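Local atomic coordinates of soluble lytic murein transglycosylase (Pseudomonas aeruginosa, PDB entry 5OHU), a protein that probably cleaves the glycan strands of bacterial cell-wall peptidoglycan without hydrolysis, as lytic transglycosylases do, leaving 1,6-anhydromuramoyl ends. Residues Leu304-Arg315 with Lys332-Trp343. Numbering follows the deposited sequence.
Sequences LRDNTVTEWRTR and KLPQDLAATSRW
Leu304 opens the contact by setting CD1 against the backbone of Lys332, 3.5 Å from its carbonyl O, a greasy end suited to a buried place where Leu329 of helix 323-330 also touches it. Asn307, in the first turn of helix 307-319, comes alongside Pro334 and Leu337 and meets Asp336 from the opposite direction. Its ND2 donates to Asp336 OD2 at 2.8 Å, with the acceptor in the amide plane but the donor 36° above the carboxylate. One turn on, Thr310 sends its hydroxyl back to Asp306 O, which lets a polar residue be buried; CG2, anti to the backbone N, is thereby turned to Leu333 CD2, a tight 3.5 Å away. Glu311 is the polar centre. Its OE2 receives Trp343 NE1 at 2.6 Å through the anti lone pair, nearly straight and in the indole plane, and Arg342 NH1 at 3.0 Å on the syn side, a more bent bond within a salt bridge. These two donors grip OE2 and limit the carboxylate's turning, and the positive charge probably helps keep it ionised. Thr314 bonds its OG1 to Thr310 O, presenting CG2 to Trp343 CZ3 at 3.6 Å. Extended Arg315 brings NH2 over the rim of one Arg342 guanidinium face, 3.4 Å from NE, two donors not bonded together; Glu600 pairs with that NH2, probably offsetting the like charges. Helix 307-319 thus packs, past helix 323-330, on helix 335-338 and the first turn of helix 341-354, consistent with the alpha-superhelical part of Slt70-like enzymes, here tied through Arg315 to Glu600 in the C-terminal, SLT-bearing region.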
loop_
_atom_site.group_PDB
_atom_site.type_symbol
_atom_site.label_atom_id
_atom_site.label_comp_id
_atom_site.label_asym_id
_atom_site.label_seq_id
_atom_site.Cartn_x
_atom_site.Cartn_y
_atom_site.Cartn_z
ATOM N N LEU A 304 -4.281 19.901 16.246
ATOM C CA LEU A 304 -3.860 18.538 15.934
ATOM C C LEU A 304 -4.923 17.789 15.126
ATOM O O LEU A 304 -5.330 16.676 15.458
ATOM C CB LEU A 304 -3.492 17.780 17.208
ATOM C CG LEU A 304 -2.523 18.476 18.176
ATOM C CD1 LEU A 304 -2.273 17.598 19.411
ATOM C CD2 LEU A 304 -1.217 18.836 17.504
ATOM N N ARG A 305 -5.354 18.404 14.037
ATOM C CA ARG A 305 -6.322 17.773 13.150
ATOM C C ARG A 305 -5.676 16.872 12.114
ATOM O O ARG A 305 -6.337 15.971 11.594
ATOM C CB ARG A 305 -7.157 18.839 12.430
ATOM C CG ARG A 305 -7.912 19.748 13.361
ATOM C CD ARG A 305 -8.434 18.948 14.537
ATOM N NE ARG A 305 -8.667 19.786 15.727
ATOM C CZ ARG A 305 -9.432 19.455 16.770
ATOM N NH1 ARG A 305 -10.040 18.280 16.774
ATOM N NH2 ARG A 305 -9.568 20.296 17.800
ATOM N N ASP A 306 -4.415 17.106 11.793
ATOM C CA ASP A 306 -3.726 16.388 10.731
ATOM C C ASP A 306 -2.761 15.412 11.400
ATOM O O ASP A 306 -1.727 15.817 11.951
ATOM C CB ASP A 306 -3.019 17.380 9.811
ATOM C CG ASP A 306 -2.458 16.738 8.584
ATOM O OD1 ASP A 306 -1.909 15.625 8.680
ATOM O OD2 ASP A 306 -2.539 17.365 7.512
ATOM N N ASN A 307 -3.115 14.122 11.363
ATOM C CA ASN A 307 -2.344 13.113 12.082
ATOM C C ASN A 307 -0.917 13.020 11.559
ATOM O O ASN A 307 0.017 12.817 12.339
ATOM C CB ASN A 307 -3.028 11.755 11.975
ATOM C CG ASN A 307 -4.232 11.626 12.890
ATOM O OD1 ASN A 307 -4.583 12.542 13.637
ATOM N ND2 ASN A 307 -4.878 10.482 12.824
ATOM N N THR A 308 -0.729 13.142 10.240
ATOM C CA THR A 308 0.620 13.118 9.690
ATOM C C THR A 308 1.459 14.266 10.246
ATOM O O THR A 308 2.638 14.081 10.574
ATOM C CB THR A 308 0.572 13.177 8.167
ATOM O OG1 THR A 308 -0.248 12.105 7.693
ATOM C CG2 THR A 308 2.002 13.007 7.577
ATOM N N VAL A 309 0.857 15.451 10.397
ATOM C CA VAL A 309 1.604 16.586 10.931
ATOM C C VAL A 309 1.855 16.408 12.419
ATOM O O VAL A 309 2.903 16.818 12.931
ATOM C CB VAL A 309 0.865 17.914 10.645
ATOM C CG1 VAL A 309 1.572 19.082 11.330
ATOM C CG2 VAL A 309 0.747 18.158 9.139
ATOM N N THR A 310 0.906 15.817 13.139
ATOM C CA THR A 310 1.096 15.611 14.568
ATOM C C THR A 310 2.248 14.658 14.829
ATOM O O THR A 310 3.071 14.897 15.718
ATOM C CB THR A 310 -0.183 15.053 15.191
ATOM O OG1 THR A 310 -1.263 15.942 14.905
ATOM C CG2 THR A 310 -0.033 14.927 16.681
ATOM N N GLU A 311 2.314 13.573 14.063
ATOM C CA GLU A 311 3.354 12.575 14.264
ATOM C C GLU A 311 4.723 13.126 13.882
ATOM O O GLU A 311 5.722 12.819 14.539
ATOM C CB GLU A 311 3.036 11.313 13.449
ATOM C CG GLU A 311 1.828 10.521 13.935
ATOM C CD GLU A 311 1.782 9.087 13.390
ATOM O OE1 GLU A 311 1.772 8.926 12.147
ATOM O OE2 GLU A 311 1.734 8.123 14.197
ATOM N N TRP A 312 4.794 13.935 12.823
ATOM C CA TRP A 312 6.099 14.442 12.419
ATOM C C TRP A 312 6.536 15.597 13.293
ATOM O O TRP A 312 7.732 15.793 13.503
ATOM C CB TRP A 312 6.099 14.803 10.936
ATOM C CG TRP A 312 6.572 13.618 10.253
ATOM C CD1 TRP A 312 5.818 12.661 9.631
ATOM C CD2 TRP A 312 7.922 13.165 10.204
ATOM N NE1 TRP A 312 6.628 11.646 9.174
ATOM C CE2 TRP A 312 7.923 11.929 9.520
ATOM C CE3 TRP A 312 9.136 13.685 10.675
ATOM C CZ2 TRP A 312 9.093 11.222 9.261
ATOM C CZ3 TRP A 312 10.308 12.967 10.435
ATOM C CH2 TRP A 312 10.274 11.753 9.725
ATOM N N ARG A 313 5.588 16.333 13.848
ATOM C CA ARG A 313 5.908 17.291 14.898
ATOM C C ARG A 313 6.525 16.586 16.102
ATOM O O ARG A 313 7.540 17.031 16.653
ATOM C CB ARG A 313 4.642 18.052 15.305
ATOM C CG ARG A 313 4.925 19.388 15.956
ATOM C CD ARG A 313 3.732 19.969 16.720
ATOM N NE ARG A 313 2.582 20.207 15.865
ATOM C CZ ARG A 313 1.461 20.796 16.273
ATOM N NH1 ARG A 313 0.467 20.969 15.414
ATOM N NH2 ARG A 313 1.340 21.222 17.523
ATOM N N THR A 314 5.938 15.448 16.512
ATOM C CA THR A 314 6.491 14.707 17.651
ATOM C C THR A 314 7.816 14.044 17.293
ATOM O O THR A 314 8.763 14.068 18.091
ATOM C CB THR A 314 5.508 13.645 18.164
ATOM O OG1 THR A 314 4.177 14.188 18.248
ATOM C CG2 THR A 314 5.930 13.176 19.568
ATOM N N ARG A 315 7.906 13.455 16.096
ATOM C CA ARG A 315 9.155 12.838 15.658
ATOM C C ARG A 315 10.289 13.855 15.636
ATOM O O ARG A 315 11.407 13.570 16.084
ATOM C CB ARG A 315 8.971 12.209 14.273
ATOM C CG ARG A 315 8.223 10.881 14.311
ATOM C CD ARG A 315 7.826 10.351 12.929
ATOM N NE ARG A 315 7.199 9.049 13.115
ATOM C CZ ARG A 315 6.176 8.577 12.417
ATOM N NH1 ARG A 315 5.643 9.289 11.433
ATOM N NH2 ARG A 315 5.687 7.379 12.708
ATOM N N LYS A 332 -1.605 15.151 24.468
ATOM C CA LYS A 332 -2.705 15.859 23.821
ATOM C C LYS A 332 -3.185 15.168 22.546
ATOM O O LYS A 332 -4.020 15.726 21.834
ATOM C CB LYS A 332 -2.285 17.292 23.480
ATOM C CG LYS A 332 -1.808 18.151 24.655
ATOM C CD LYS A 332 -1.204 19.472 24.146
ATOM C CE LYS A 332 -0.863 20.436 25.285
ATOM N NZ LYS A 332 0.605 20.630 25.519
ATOM N N LEU A 333 -2.660 13.986 22.218
ATOM C CA LEU A 333 -2.955 13.348 20.934
ATOM C C LEU A 333 -4.437 12.991 20.812
ATOM O O LEU A 333 -5.102 12.697 21.806
ATOM C CB LEU A 333 -2.136 12.071 20.777
ATOM C CG LEU A 333 -0.618 12.254 20.812
ATOM C CD1 LEU A 333 0.072 10.905 20.819
ATOM C CD2 LEU A 333 -0.226 13.047 19.586
ATOM N N PRO A 334 -4.969 13.009 19.602
ATOM C CA PRO A 334 -6.325 12.511 19.384
ATOM C C PRO A 334 -6.376 11.019 19.698
ATOM O O PRO A 334 -5.375 10.306 19.612
ATOM C CB PRO A 334 -6.565 12.745 17.886
ATOM C CG PRO A 334 -5.233 13.003 17.289
ATOM C CD PRO A 334 -4.320 13.469 18.370
ATOM N N GLN A 335 -7.588 10.538 19.981
ATOM C CA GLN A 335 -7.779 9.171 20.464
ATOM C C GLN A 335 -7.137 8.132 19.550
ATOM O O GLN A 335 -6.499 7.192 20.026
ATOM C CB GLN A 335 -9.275 8.896 20.616
ATOM C CG GLN A 335 -9.663 7.427 20.797
ATOM C CD GLN A 335 -9.219 6.852 22.133
ATOM O OE1 GLN A 335 -8.840 7.586 23.047
ATOM N NE2 GLN A 335 -9.269 5.531 22.251
ATOM N N ASP A 336 -7.325 8.261 18.238
ATOM C CA ASP A 336 -6.785 7.269 17.317
ATOM C C ASP A 336 -5.258 7.221 17.347
ATOM O O ASP A 336 -4.684 6.157 17.100
ATOM C CB ASP A 336 -7.290 7.535 15.901
ATOM C CG ASP A 336 -6.931 8.922 15.403
ATOM O OD1 ASP A 336 -6.726 9.822 16.239
ATOM O OD2 ASP A 336 -6.872 9.122 14.173
ATOM N N LEU A 337 -4.575 8.336 17.646
ATOM C CA LEU A 337 -3.120 8.265 17.766
ATOM C C LEU A 337 -2.709 7.809 19.162
ATOM O O LEU A 337 -1.782 7.004 19.310
ATOM C CB LEU A 337 -2.481 9.615 17.452
ATOM C CG LEU A 337 -2.400 10.059 15.993
ATOM C CD1 LEU A 337 -1.545 11.296 15.935
ATOM C CD2 LEU A 337 -1.798 9.003 15.090
ATOM N N ALA A 338 -3.404 8.302 20.189
ATOM C CA ALA A 338 -3.102 7.912 21.560
ATOM C C ALA A 338 -3.259 6.407 21.780
ATOM O O ALA A 338 -2.577 5.837 22.639
ATOM C CB ALA A 338 -4.006 8.679 22.527
ATOM N N ALA A 339 -4.156 5.750 21.036
ATOM C CA ALA A 339 -4.390 4.324 21.248
ATOM C C ALA A 339 -3.290 3.442 20.671
ATOM O O ALA A 339 -3.212 2.268 21.027
ATOM C CB ALA A 339 -5.727 3.893 20.638
ATOM N N THR A 340 -2.449 3.956 19.785
ATOM C CA THR A 340 -1.472 3.093 19.138
ATOM C C THR A 340 -0.332 2.726 20.078
ATOM O O THR A 340 0.049 3.484 20.979
ATOM C CB THR A 340 -0.894 3.773 17.913
ATOM O OG1 THR A 340 -0.097 4.883 18.346
ATOM C CG2 THR A 340 -2.042 4.251 17.007
ATOM N N SER A 341 0.238 1.551 19.834
ATOM C CA SER A 341 1.413 1.145 20.590
ATOM C C SER A 341 2.570 2.110 20.378
ATOM O O SER A 341 3.372 2.316 21.288
ATOM C CB SER A 341 1.821 -0.267 20.188
ATOM O OG SER A 341 1.904 -0.359 18.776
ATOM N N ARG A 342 2.660 2.718 19.190
ATOM C CA ARG A 342 3.699 3.702 18.903
ATOM C C ARG A 342 3.682 4.855 19.905
ATOM O O ARG A 342 4.695 5.153 20.556
ATOM C CB ARG A 342 3.534 4.230 17.474
ATOM C CG ARG A 342 4.470 5.390 17.176
ATOM C CD ARG A 342 4.245 5.948 15.802
ATOM N NE ARG A 342 4.527 4.945 14.779
ATOM C CZ ARG A 342 3.691 4.672 13.784
ATOM N NH1 ARG A 342 2.534 5.325 13.709
ATOM N NH2 ARG A 342 4.011 3.755 12.888
ATOM N N TRP A 343 2.551 5.530 20.041
ATOM C CA TRP A 343 2.587 6.718 20.883
ATOM C C TRP A 343 2.420 6.395 22.355
ATOM O O TRP A 343 2.831 7.207 23.195
ATOM C CB TRP A 343 1.557 7.749 20.405
ATOM C CG TRP A 343 1.932 8.161 19.032
ATOM C CD1 TRP A 343 1.237 7.932 17.859
ATOM C CD2 TRP A 343 3.165 8.767 18.655
ATOM N NE1 TRP A 343 1.967 8.393 16.793
ATOM C CE2 TRP A 343 3.149 8.914 17.254
ATOM C CE3 TRP A 343 4.277 9.225 19.373
ATOM C CZ2 TRP A 343 4.202 9.497 16.557
ATOM C CZ3 TRP A 343 5.321 9.789 18.681
ATOM C CH2 TRP A 343 5.279 9.922 17.286
#